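PDB 7DNP: secretion activator protein, hypothetical from Brucella abortus bv. 1 str. 9-941, which probably cleaves the glycan strands of peptidoglycan as a GH108-type muramidase, an autolysin associated with the type IV secretion system of the bacterium. Local coordinates for residues A[3-8]-A[81-86]; A[12-17]-A[56-61]; A[67-72]-A[88-93]; A[101-104]-A[110-113]. All coordinates share one frame; numbering follows the deposited sequence.

Interaction 1 (A[3-8]-A[81-86])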
# COMPACT_ATOMS: atom_id res chain seq x y z
N LYS A 3 -3.87 -8.00 12.88
CA LYS A 3 -3.68 -9.25 12.14
C LYS A 3 -4.85 -9.55 11.22
O LYS A 3 -4.65 -9.96 10.07
CB LYS A 3 -3.47 -10.40 13.13
CG LYS A 3 -3.59 -11.80 12.51
CD LYS A 3 -3.45 -12.88 13.57
CE LYS A 3 -3.61 -14.28 12.97
NZ LYS A 3 -3.46 -15.32 14.03
N GLY A 4 -6.08 -9.35 11.70
CA GLY A 4 -7.26 -9.72 10.94
C GLY A 4 -7.58 -8.82 9.76
O GLY A 4 -8.47 -9.15 8.98
N THR A 5 -6.87 -7.70 9.60
CA THR A 5 -7.17 -6.80 8.50
C THR A 5 -6.73 -7.37 7.16
O THR A 5 -7.38 -7.11 6.14
CB THR A 5 -6.51 -5.44 8.73
OG1 THR A 5 -6.90 -4.93 10.01
CG2 THR A 5 -6.92 -4.44 7.64
N PHE A 6 -5.65 -8.16 7.14
CA PHE A 6 -5.12 -8.65 5.86
C PHE A 6 -6.15 -9.49 5.12
O PHE A 6 -6.40 -9.27 3.92
CB PHE A 6 -3.83 -9.44 6.10
CG PHE A 6 -3.07 -9.74 4.85
CD1 PHE A 6 -2.42 -8.72 4.15
CD2 PHE A 6 -2.99 -11.03 4.36
CE1 PHE A 6 -1.71 -9.00 2.99
CE2 PHE A 6 -2.28 -11.32 3.20
CZ PHE A 6 -1.64 -10.31 2.51
N ALA A 7 -6.78 -10.44 5.81
CA ALA A 7 -7.83 -11.25 5.21
C ALA A 7 -9.03 -10.42 4.78
O ALA A 7 -9.75 -10.81 3.85
CB ALA A 7 -8.27 -12.34 6.19
N LYS A 8 -9.27 -9.28 5.43
CA LYS A 8 -10.39 -8.43 5.06
C LYS A 8 -10.04 -7.52 3.89
O LYS A 8 -10.88 -7.26 3.03
CB LYS A 8 -10.84 -7.59 6.26
CG LYS A 8 -11.69 -8.32 7.28
CD LYS A 8 -12.06 -7.39 8.43
CE LYS A 8 -13.45 -7.68 8.97
NZ LYS A 8 -13.50 -8.93 9.77
N GLY A 81 -7.29 -0.13 10.65
CA GLY A 81 -7.51 1.05 9.82
C GLY A 81 -6.24 1.74 9.38
O GLY A 81 -6.04 1.99 8.19
N VAL A 82 -5.38 2.07 10.34
CA VAL A 82 -4.04 2.56 10.00
C VAL A 82 -3.31 1.54 9.15
O VAL A 82 -2.62 1.89 8.18
CB VAL A 82 -3.25 2.90 11.28
CG1 VAL A 82 -1.81 3.25 10.92
CG2 VAL A 82 -3.91 4.04 12.04
N ASP A 83 -3.45 0.26 9.49
CA ASP A 83 -2.81 -0.80 8.72
C ASP A 83 -3.24 -0.76 7.26
O ASP A 83 -2.40 -0.79 6.35
CB ASP A 83 -3.10 -2.17 9.34
CG ASP A 83 -4.58 -2.37 9.69
OD1 ASP A 83 -5.43 -1.56 9.29
OD2 ASP A 83 -4.88 -3.38 10.38
N HIS A 84 -4.55 -0.63 7.01
CA HIS A 84 -5.04 -0.66 5.63
C HIS A 84 -4.59 0.57 4.85
O HIS A 84 -4.18 0.45 3.69
CB HIS A 84 -6.57 -0.76 5.62
CG HIS A 84 -7.16 -0.74 4.24
ND1 HIS A 84 -7.01 -1.79 3.36
CD2 HIS A 84 -7.88 0.20 3.59
CE1 HIS A 84 -7.63 -1.50 2.23
NE2 HIS A 84 -8.16 -0.30 2.34
N ALA A 85 -4.66 1.75 5.47
CA ALA A 85 -4.21 2.96 4.79
C ALA A 85 -2.74 2.87 4.42
O ALA A 85 -2.33 3.31 3.34
CB ALA A 85 -4.46 4.18 5.69
N THR A 86 -1.92 2.31 5.31
CA THR A 86 -0.49 2.19 5.05
C THR A 86 -0.22 1.12 4.00
O THR A 86 0.66 1.29 3.14
CB THR A 86 0.24 1.90 6.35
OG1 THR A 86 -0.08 2.91 7.31
CG2 THR A 86 1.75 1.87 6.13

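Interaction 2 (A[12-17]-A[56-61])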
# COMPACT_ATOMS: atom_id res chain seq x y z
N HIS A 12 -10.49 -6.99 -1.47
CA HIS A 12 -10.76 -5.72 -2.13
C HIS A 12 -9.62 -5.31 -3.05
O HIS A 12 -9.86 -4.69 -4.10
CB HIS A 12 -11.00 -4.62 -1.09
CG HIS A 12 -12.27 -4.80 -0.32
ND1 HIS A 12 -12.30 -5.21 1.00
CD2 HIS A 12 -13.57 -4.64 -0.69
CE1 HIS A 12 -13.55 -5.29 1.41
NE2 HIS A 12 -14.34 -4.95 0.40
N VAL A 13 -8.37 -5.63 -2.70
CA VAL A 13 -7.25 -5.34 -3.58
C VAL A 13 -7.38 -6.14 -4.87
O VAL A 13 -7.32 -5.58 -5.98
CB VAL A 13 -5.91 -5.61 -2.88
CG1 VAL A 13 -4.76 -5.48 -3.86
CG2 VAL A 13 -5.72 -4.65 -1.70
N PHE A 14 -7.55 -7.46 -4.76
CA PHE A 14 -7.64 -8.30 -5.95
C PHE A 14 -8.85 -7.93 -6.80
O PHE A 14 -8.78 -7.95 -8.03
CB PHE A 14 -7.70 -9.78 -5.54
CG PHE A 14 -6.36 -10.35 -5.14
CD1 PHE A 14 -5.36 -10.51 -6.08
CD2 PHE A 14 -6.12 -10.72 -3.83
CE1 PHE A 14 -4.13 -11.03 -5.73
CE2 PHE A 14 -4.89 -11.25 -3.47
CZ PHE A 14 -3.90 -11.40 -4.42
N SER A 15 -9.97 -7.58 -6.16
CA SER A 15 -11.14 -7.12 -6.90
C SER A 15 -10.84 -5.84 -7.68
O SER A 15 -11.19 -5.72 -8.86
CB SER A 15 -12.31 -6.89 -5.94
OG SER A 15 -12.84 -8.11 -5.46
N ASP A 16 -10.18 -4.88 -7.04
CA ASP A 16 -9.93 -3.58 -7.65
C ASP A 16 -8.85 -3.63 -8.72
O ASP A 16 -8.73 -2.66 -9.49
CB ASP A 16 -9.54 -2.55 -6.59
CG ASP A 16 -10.68 -2.26 -5.61
OD1 ASP A 16 -11.78 -2.83 -5.78
OD2 ASP A 16 -10.47 -1.45 -4.68
N GLU A 17 -8.07 -4.71 -8.80
CA GLU A 17 -6.93 -4.80 -9.71
C GLU A 17 -7.23 -5.54 -11.00
O GLU A 17 -6.70 -5.17 -12.05
CB GLU A 17 -5.76 -5.50 -9.00
CG GLU A 17 -5.00 -4.62 -8.04
CD GLU A 17 -4.58 -3.31 -8.67
OE1 GLU A 17 -4.00 -3.34 -9.78
OE2 GLU A 17 -4.85 -2.25 -8.06
N LEU A 56 1.74 -15.06 -13.71
CA LEU A 56 1.74 -15.02 -12.25
C LEU A 56 0.47 -15.63 -11.67
O LEU A 56 -0.64 -15.32 -12.12
CB LEU A 56 1.89 -13.58 -11.77
CG LEU A 56 2.02 -13.37 -10.26
CD1 LEU A 56 3.23 -14.11 -9.72
CD2 LEU A 56 2.12 -11.89 -9.92
N THR A 57 0.64 -16.49 -10.67
CA THR A 57 -0.48 -17.11 -9.97
C THR A 57 -0.96 -16.21 -8.84
O THR A 57 -0.21 -15.39 -8.31
CB THR A 57 -0.10 -18.48 -9.40
OG1 THR A 57 0.76 -18.31 -8.26
CG2 THR A 57 0.59 -19.35 -10.45
N LYS A 58 -2.23 -16.39 -8.46
CA LYS A 58 -2.77 -15.63 -7.33
C LYS A 58 -2.09 -16.02 -6.02
O LYS A 58 -1.92 -15.17 -5.14
CB LYS A 58 -4.28 -15.83 -7.24
CG LYS A 58 -4.97 -14.92 -6.23
CD LYS A 58 -6.49 -15.03 -6.31
CE LYS A 58 -7.17 -14.01 -5.41
NZ LYS A 58 -8.63 -14.24 -5.29
N THR A 59 -1.69 -17.29 -5.88
CA THR A 59 -0.98 -17.70 -4.67
C THR A 59 0.33 -16.95 -4.51
O THR A 59 0.65 -16.45 -3.43
CB THR A 59 -0.73 -19.21 -4.69
OG1 THR A 59 -1.97 -19.90 -4.56
CG2 THR A 59 0.18 -19.62 -3.53
N LYS A 60 1.11 -16.85 -5.59
CA LYS A 60 2.37 -16.12 -5.49
C LYS A 60 2.13 -14.63 -5.29
O LYS A 60 2.84 -13.99 -4.51
CB LYS A 60 3.24 -16.36 -6.72
CG LYS A 60 4.65 -15.79 -6.57
CD LYS A 60 5.51 -16.02 -7.80
CE LYS A 60 6.17 -17.38 -7.77
NZ LYS A 60 7.18 -17.49 -8.87
N ALA A 61 1.14 -14.06 -5.98
CA ALA A 61 0.78 -12.66 -5.75
C ALA A 61 0.42 -12.43 -4.29
O ALA A 61 0.81 -11.42 -3.69
CB ALA A 61 -0.37 -12.25 -6.66

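Interaction 3 (A[67-72]-A[88-93]). With H9U ((2R)-2-[[(2S)-2-[[(2R)-2-[(2R,3S,4R,5R,6S)-5-acetamido-3-[(2S,3R,4R,5S,6R)-3-acetamido-6-(hydroxymethyl)-4,5-bis(oxidanyl)oxan-2-yl]oxy-2-(hydroxymethyl)-6-oxidanyl-oxan-4-yl]oxypropanoyl]amino]propanoyl]amino]pentanedioic acid), chain B.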
# COMPACT_ATOMS: atom_id res chain seq x y z
N GLU A 67 4.30 -10.78 2.29
CA GLU A 67 5.67 -10.65 2.77
C GLU A 67 6.29 -9.30 2.43
O GLU A 67 7.03 -8.72 3.24
CB GLU A 67 6.55 -11.76 2.19
CG GLU A 67 6.16 -13.16 2.62
CD GLU A 67 6.24 -13.34 4.12
OE1 GLU A 67 7.10 -12.67 4.75
OE2 GLU A 67 5.45 -14.14 4.67
N ASN A 68 6.05 -8.80 1.22
CA ASN A 68 6.78 -7.63 0.75
C ASN A 68 6.00 -6.34 0.87
O ASN A 68 6.53 -5.28 0.50
CB ASN A 68 7.23 -7.86 -0.70
CG ASN A 68 8.50 -8.69 -0.78
OD1 ASN A 68 9.03 -9.12 0.25
ND2 ASN A 68 8.99 -8.90 -1.99
N TYR A 69 4.78 -6.38 1.38
CA TYR A 69 4.02 -5.15 1.55
C TYR A 69 3.43 -5.09 2.94
O TYR A 69 3.83 -4.24 3.75
CB TYR A 69 2.96 -5.03 0.44
CG TYR A 69 3.62 -4.81 -0.91
CD1 TYR A 69 3.97 -3.53 -1.32
CD2 TYR A 69 3.93 -5.87 -1.74
CE1 TYR A 69 4.59 -3.31 -2.54
CE2 TYR A 69 4.56 -5.67 -2.96
CZ TYR A 69 4.88 -4.39 -3.35
OH TYR A 69 5.50 -4.18 -4.56
N TRP A 70 2.50 -6.00 3.25
CA TRP A 70 1.90 -6.06 4.58
C TRP A 70 2.96 -6.17 5.68
O TRP A 70 2.96 -5.39 6.64
CB TRP A 70 0.92 -7.23 4.65
CG TRP A 70 0.25 -7.42 5.98
CD1 TRP A 70 0.53 -8.37 6.91
CD2 TRP A 70 -0.83 -6.64 6.51
NE1 TRP A 70 -0.30 -8.23 8.00
CE2 TRP A 70 -1.15 -7.18 7.78
CE3 TRP A 70 -1.56 -5.54 6.05
CZ2 TRP A 70 -2.16 -6.65 8.58
CZ3 TRP A 70 -2.57 -5.02 6.85
CH2 TRP A 70 -2.85 -5.58 8.10
N ASN A 71 3.87 -7.14 5.56
CA ASN A 71 4.89 -7.32 6.60
C ASN A 71 5.89 -6.17 6.62
O ASN A 71 6.42 -5.83 7.68
CB ASN A 71 5.61 -8.65 6.41
CG ASN A 71 4.78 -9.84 6.86
OD1 ASN A 71 3.78 -9.68 7.57
ND2 ASN A 71 5.18 -11.03 6.44
N LYS A 72 6.17 -5.55 5.47
CA LYS A 72 7.14 -4.47 5.43
C LYS A 72 6.60 -3.15 5.96
O LYS A 72 7.37 -2.20 6.14
CB LYS A 72 7.66 -4.28 4.00
CG LYS A 72 8.44 -5.48 3.49
CD LYS A 72 9.71 -5.07 2.76
CE LYS A 72 10.70 -6.24 2.70
NZ LYS A 72 10.71 -6.93 1.38
N ASP A 88 -2.18 0.13 1.44
CA ASP A 88 -2.49 0.55 0.08
C ASP A 88 -1.45 1.53 -0.45
O ASP A 88 -1.03 1.43 -1.61
CB ASP A 88 -3.88 1.16 -0.02
CG ASP A 88 -4.28 1.42 -1.46
OD1 ASP A 88 -4.66 0.45 -2.14
OD2 ASP A 88 -4.17 2.57 -1.92
N PHE A 89 -1.05 2.50 0.38
CA PHE A 89 0.05 3.39 0.02
C PHE A 89 1.30 2.59 -0.33
O PHE A 89 1.97 2.86 -1.34
CB PHE A 89 0.30 4.37 1.18
CG PHE A 89 1.06 5.62 0.81
CD1 PHE A 89 1.69 5.77 -0.41
CD2 PHE A 89 1.15 6.66 1.73
CE1 PHE A 89 2.39 6.93 -0.72
CE2 PHE A 89 1.85 7.82 1.43
CZ PHE A 89 2.47 7.95 0.20
N ALA A 90 1.61 1.56 0.47
CA ALA A 90 2.76 0.72 0.20
C ALA A 90 2.62 -0.01 -1.13
O ALA A 90 3.60 -0.15 -1.87
CB ALA A 90 2.96 -0.29 1.34
N ILE A 91 1.41 -0.49 -1.44
CA ILE A 91 1.22 -1.19 -2.71
C ILE A 91 1.46 -0.25 -3.88
O ILE A 91 2.10 -0.61 -4.88
CB ILE A 91 -0.18 -1.83 -2.77
CG1 ILE A 91 -0.27 -3.01 -1.80
CG2 ILE A 91 -0.52 -2.26 -4.20
CD1 ILE A 91 -1.68 -3.55 -1.63
N HIS A 92 0.98 0.99 -3.75
CA HIS A 92 1.01 1.95 -4.84
C HIS A 92 2.39 2.58 -5.03
O HIS A 92 2.79 2.86 -6.17
CB HIS A 92 -0.02 3.04 -4.57
CG HIS A 92 -0.42 3.83 -5.78
ND1 HIS A 92 -0.73 5.17 -5.72
CD2 HIS A 92 -0.57 3.47 -7.07
CE1 HIS A 92 -1.05 5.61 -6.92
NE2 HIS A 92 -0.96 4.59 -7.76
N SER A 93 3.13 2.80 -3.94
CA SER A 93 4.35 3.60 -3.98
C SER A 93 5.52 2.94 -3.27
O SER A 93 6.58 3.56 -3.14
CB SER A 93 4.11 4.99 -3.38
OG SER A 93 3.01 5.64 -4.00
C22 H9U B . 2.00 0.34 -8.95
C24 H9U B . 0.77 1.87 -10.42
C26 H9U B . 0.87 -0.69 -9.13
C28 H9U B . -0.28 0.78 -10.69
C23 H9U B . 2.09 1.28 -10.09
C25 H9U B . 3.98 -0.00 -7.70
C27 H9U B . 4.67 -1.24 -7.06
C29 H9U B . 5.56 -0.83 -5.96
C30 H9U B . 6.52 0.22 -6.36
C31 H9U B . 5.76 1.43 -6.90
C32 H9U B . 3.71 3.08 -10.66
C33 H9U B . 0.62 -1.41 -7.84
C34 H9U B . 6.70 2.54 -7.27
C35 H9U B . 0.29 4.08 -11.56
C36 H9U B . 3.78 4.51 -10.13
C37 H9U B . 3.47 -3.55 -6.80
C38 H9U B . 5.10 2.52 -10.91
C39 H9U B . 3.29 6.14 -8.27
C40 H9U B . 0.32 4.99 -12.78
C41 H9U B . 2.35 -4.32 -6.12
C42 H9U B . 4.65 6.28 -7.60
C43 H9U B . 7.12 6.86 -7.83
C44 H9U B . 2.20 6.33 -7.23
C45 H9U B . 7.93 5.61 -8.13
C46 H9U B . 7.83 8.05 -8.46
C47 H9U B . 8.86 8.65 -7.50
C48 H9U B . 9.54 9.87 -8.10
N18 H9U B . 0.81 2.74 -11.63
N19 H9U B . 3.62 -2.14 -6.49
N20 H9U B . 3.23 4.79 -8.80
N21 H9U B . 5.79 6.72 -8.41
O01 H9U B . 3.26 -0.36 -8.83
O02 H9U B . -0.41 -0.10 -9.53
O03 H9U B . 4.96 1.03 -8.07
O04 H9U B . 3.04 2.34 -9.67
O05 H9U B . 0.10 0.03 -11.77
O06 H9U B . 6.30 -2.00 -5.43
O07 H9U B . 7.31 0.63 -5.23
O08 H9U B . -0.50 -2.23 -8.05
O09 H9U B . 7.57 2.10 -8.27
O10 H9U B . -0.17 4.48 -10.54
O11 H9U B . 4.27 5.37 -10.78
O12 H9U B . 4.20 -4.12 -7.56
O13 H9U B . 4.76 6.03 -6.44
O14 H9U B . 8.76 5.18 -7.28
O15 H9U B . 7.76 5.00 -9.22
O16 H9U B . 9.21 10.26 -9.26
O17 H9U B . 10.44 10.47 -7.45

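Interaction 4 (A[101-104]-A[110-113])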
# COMPACT_ATOMS: atom_id res chain seq x y z
N MET A 101 6.04 8.37 5.09
CA MET A 101 4.95 9.33 5.24
C MET A 101 4.20 9.11 6.54
O MET A 101 3.76 10.08 7.18
CB MET A 101 4.00 9.25 4.05
CG MET A 101 3.36 10.58 3.68
SD MET A 101 4.55 11.81 3.08
CE MET A 101 5.50 10.83 1.92
N LEU A 102 4.02 7.85 6.95
CA LEU A 102 3.42 7.58 8.25
C LEU A 102 4.30 8.15 9.37
O LEU A 102 3.79 8.69 10.36
CB LEU A 102 3.21 6.08 8.44
CG LEU A 102 2.75 5.66 9.84
CD1 LEU A 102 1.32 6.12 10.10
CD2 LEU A 102 2.87 4.15 10.03
N GLN A 103 5.62 8.04 9.21
CA GLN A 103 6.54 8.59 10.20
C GLN A 103 6.46 10.12 10.22
O GLN A 103 6.49 10.73 11.30
CB GLN A 103 7.96 8.11 9.90
CG GLN A 103 8.16 6.62 10.25
CD GLN A 103 9.40 5.99 9.62
OE1 GLN A 103 9.79 6.32 8.50
NE2 GLN A 103 10.00 5.04 10.34
N LYS A 104 6.32 10.75 9.05
CA LYS A 104 6.13 12.19 9.00
C LYS A 104 4.85 12.60 9.73
O LYS A 104 4.84 13.60 10.46
CB LYS A 104 6.09 12.65 7.54
CG LYS A 104 6.11 14.17 7.35
CD LYS A 104 5.88 14.52 5.88
CE LYS A 104 6.26 15.97 5.59
NZ LYS A 104 5.74 16.42 4.27
N GLN A 110 12.10 9.77 9.46
CA GLN A 110 11.56 9.09 8.29
C GLN A 110 12.64 8.20 7.70
O GLN A 110 13.40 8.60 6.82
CB GLN A 110 11.05 10.10 7.27
CG GLN A 110 9.97 11.00 7.83
CD GLN A 110 9.77 12.24 6.99
OE1 GLN A 110 9.92 12.22 5.77
NE2 GLN A 110 9.44 13.35 7.65
N ASP A 111 12.70 6.95 8.17
CA ASP A 111 13.65 5.99 7.64
C ASP A 111 12.99 4.86 6.86
O ASP A 111 13.70 4.01 6.30
CB ASP A 111 14.53 5.42 8.77
CG ASP A 111 13.73 4.70 9.84
OD1 ASP A 111 12.57 4.31 9.58
OD2 ASP A 111 14.27 4.50 10.94
N GLY A 112 11.66 4.82 6.80
CA GLY A 112 10.97 3.85 5.98
C GLY A 112 10.77 2.48 6.58
O GLY A 112 10.29 1.58 5.88
N VAL A 113 11.11 2.30 7.86
CA VAL A 113 11.01 1.00 8.54
C VAL A 113 10.36 1.22 9.90
O VAL A 113 10.76 2.13 10.64
CB VAL A 113 12.40 0.35 8.70
CG1 VAL A 113 12.29 -0.93 9.50
CG2 VAL A 113 13.03 0.07 7.33

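Interaction 1 (A[3-8]-A[81-86])
Thr5 and Asp83 reach toward each other from opposite directions, between the N-terminal part of helix 5-17 and the first turn of helix 82-93 in the lysozyme-like, mostly helical GH108 domain. The bond runs from Thr5 OG1 to Asp83 OD2 at 2.6 Å, entering on the syn side of the carboxylate, 32° out of its plane. Both side chains are set for this by their first torsion. On Thr5, OG1 stands anti to the carbonyl carbon and CG2 anti to the backbone N, which sends the hydroxyl to OD2 while the methyl lies 3.6 Å from Asp83 OD1. On Asp83, CG sits between the backbone N and the carbonyl carbon (chi1 47°), folding the carboxylate back over the start of its own helix. OD1 thereby comes 2.6 Å from His84 N, a weak, bent bond, and makes a second weak one with Gly81 N. Gly81 is the N-cap of this helix, so the acid lies close to the amide groups at its N-terminal end, whose dipole would tend to stabilise a negative charge. OD2 also accepts from the backbone N of Ala2, which ties the first ordered residue to the same acid. Trp70 packs against both Thr5 and Asp83, and His84, whose CB is 4.2 Å from Thr5 CG2, turns its ring edge-to-face with Phe169 of helix 148-170. Thr86, one turn after Val82, returns both N and OG1 to Val82 O, from opposite faces of its plane, with OG1 at 2.9 Å.

Interaction 2 (A[12-17]-A[56-61])
The extended side chain of Lys58 is laid across one face of the Phe14 ring, while Ala61 meets the same ring at its edge. The evidence for the first approach is direct: Lys58 CE stands 3.8 Å from the centroid of the Phe14 ring and only 13° from its normal, a CH-pi contact over the face. Further back along the chain, Lys58 CG lies 4.0 Å from Phe14 CE1, so the methylene run slants from the rim of the ring to its middle. Beyond CE the ammonium drifts off centre, with Lys58 NZ 4.9 Å from the Phe14 ring centroid and 27° from the normal, an off-centre cation-pi geometry. Lys58 begins this path with CG anti to the backbone N (chi1 -172°) and stays stretched to its end. Ala61, one helical turn later, puts CB near the ring plane, 4.1 Å from Phe14 CE1. Both partners sit on the first turn of helix 58-70, whose N-cap is Thr57: Lys60 N reaches Thr57 OG1 at 3.1 Å. The contact thus brings the later part of helix 5-17 against the start of helix 58-70 within the lysozyme-like GH108 domain. Met33, from the loop between the short strands 31-32 and 35-36, packs on Phe14, Lys58 and Ala61 alike. With no hydrogen bond between the two segments, the contact rests on dispersion and on the attraction of a charged chain to pi electrons, of which the methylenes provide the nearer part.

Interaction 3 (A[67-72]-A[88-93])
Tyr69 sets the edge of its ring against the backbone of helix 82-93, where CE1 comes within 3.4 Å of Ala90 O, an oxygen lying near the ring plane. The neighbouring CD1 reaches Ile91 CA at 3.9 Å, approached obliquely, and also brushes the Ala90 methyl and Ile91 CG1. With CG anti to its carbonyl carbon (chi1 -69°), the ring spans from helix 58-70 past helix 82-93 and delivers its hydroxyl to the bound muropeptide. There Tyr69 OH meets H9U O06, a hydroxyl of the N-acetylglucosamine ring, in a very short hydrogen bond of 2.5 Å within the plane of the phenol; Thr39 OG1 is a further partner of this hydroxyl. The two helices belong to the lysozyme-like GH108 domain, and here they make part of its muropeptide pocket. The C-terminal part of helix 82-93 serves it with main-chain carbonyls: H9U N19, the amide of the same sugar, donates to Ile91 O at 2.7 Å in a nearly straight bond (162°). The lactyl-alanine amide does likewise at longer range, H9U N20 lying 3.3 Å from His92 O. His92 is used twice, through NE2 and through one face. Its NE2 donates to H9U O10, the acetyl oxygen of the muramic acid, at 2.9 Å, while the alanine methyl C44 lies over one face, offset toward the rim. Trp155 meets that imidazole edge-to-face, and its NE1, together with Gly34 O, Thr36 N and Thr39 OG1, also bonds the muropeptide.

Interaction 4 (A[101-104]-A[110-113])
Gln103 plugs its side-chain amide into the loop 110-113, and both ends of the amide are used. Gly112 N donates to Gln103 OE1 at 2.9 Å, nearly straight (165°), lying in the carbonyl plane on a lone pair. The same oxygen takes a second, weak bond from Asp111 N. At the other end Gln103 NE2 donates to Asp111 OD1 over 2.8 Å; the acceptor lies close to the amide plane, yet the donor stands above the carboxylate plane, and the two flat groups are turned 57° apart. Asp111 OD1 is shared: Val113 N reaches it at 3.0 Å from the opposite face of the carboxylate, which closes an Asx turn. This acid is brought round by a CG placed between backbone N and carbonyl carbon (chi1 60°), so that a CB directed away from the helix still returns OD1 to it. Gln103, by contrast, extends beyond CG, its CB passing 4.1 Å from Gln110 CG. Beside it the amide of Gln110 lies over the aliphatic root of Lys104, with Gln110 NE2 3.4 Å from Lys104 CB. Further out, Thr118 OG1 of helix 116-123 is hydrogen-bonded to Gln103 NE2, and Val108 packs on the glutamine. These residues join the latter half of helix 95-106 to the loop following it, in the predicted peptidoglycan-binding region. Gripped at both ends, the amide has its flip state fixed: exchanging O and N would set oxygen against the Asp111 carboxylate and NH2 against two backbone N-H groups.

In the fold
From the N terminus, helix 5-17 is tied first by its N-terminal part, in interaction 1, to the beginning of helix 82-93, closing a loop that encloses most of the GH108 region. Interaction 2 is nested within it and brings the later part of helix 5-17 to the start of helix 58-70, closing a loop that contains the small three-stranded sheet. Interaction 3 crosses interaction 1, linking the later parts of helices 58-70 and 82-93; the two touch where Phe6 meets Trp70. Interaction 4 follows in series, a short closure between helix 95-106 and the loop that follows it. It touches interaction 3 through Phe89 and Met101, but lies about 27 Å from interaction 2, centre to centre.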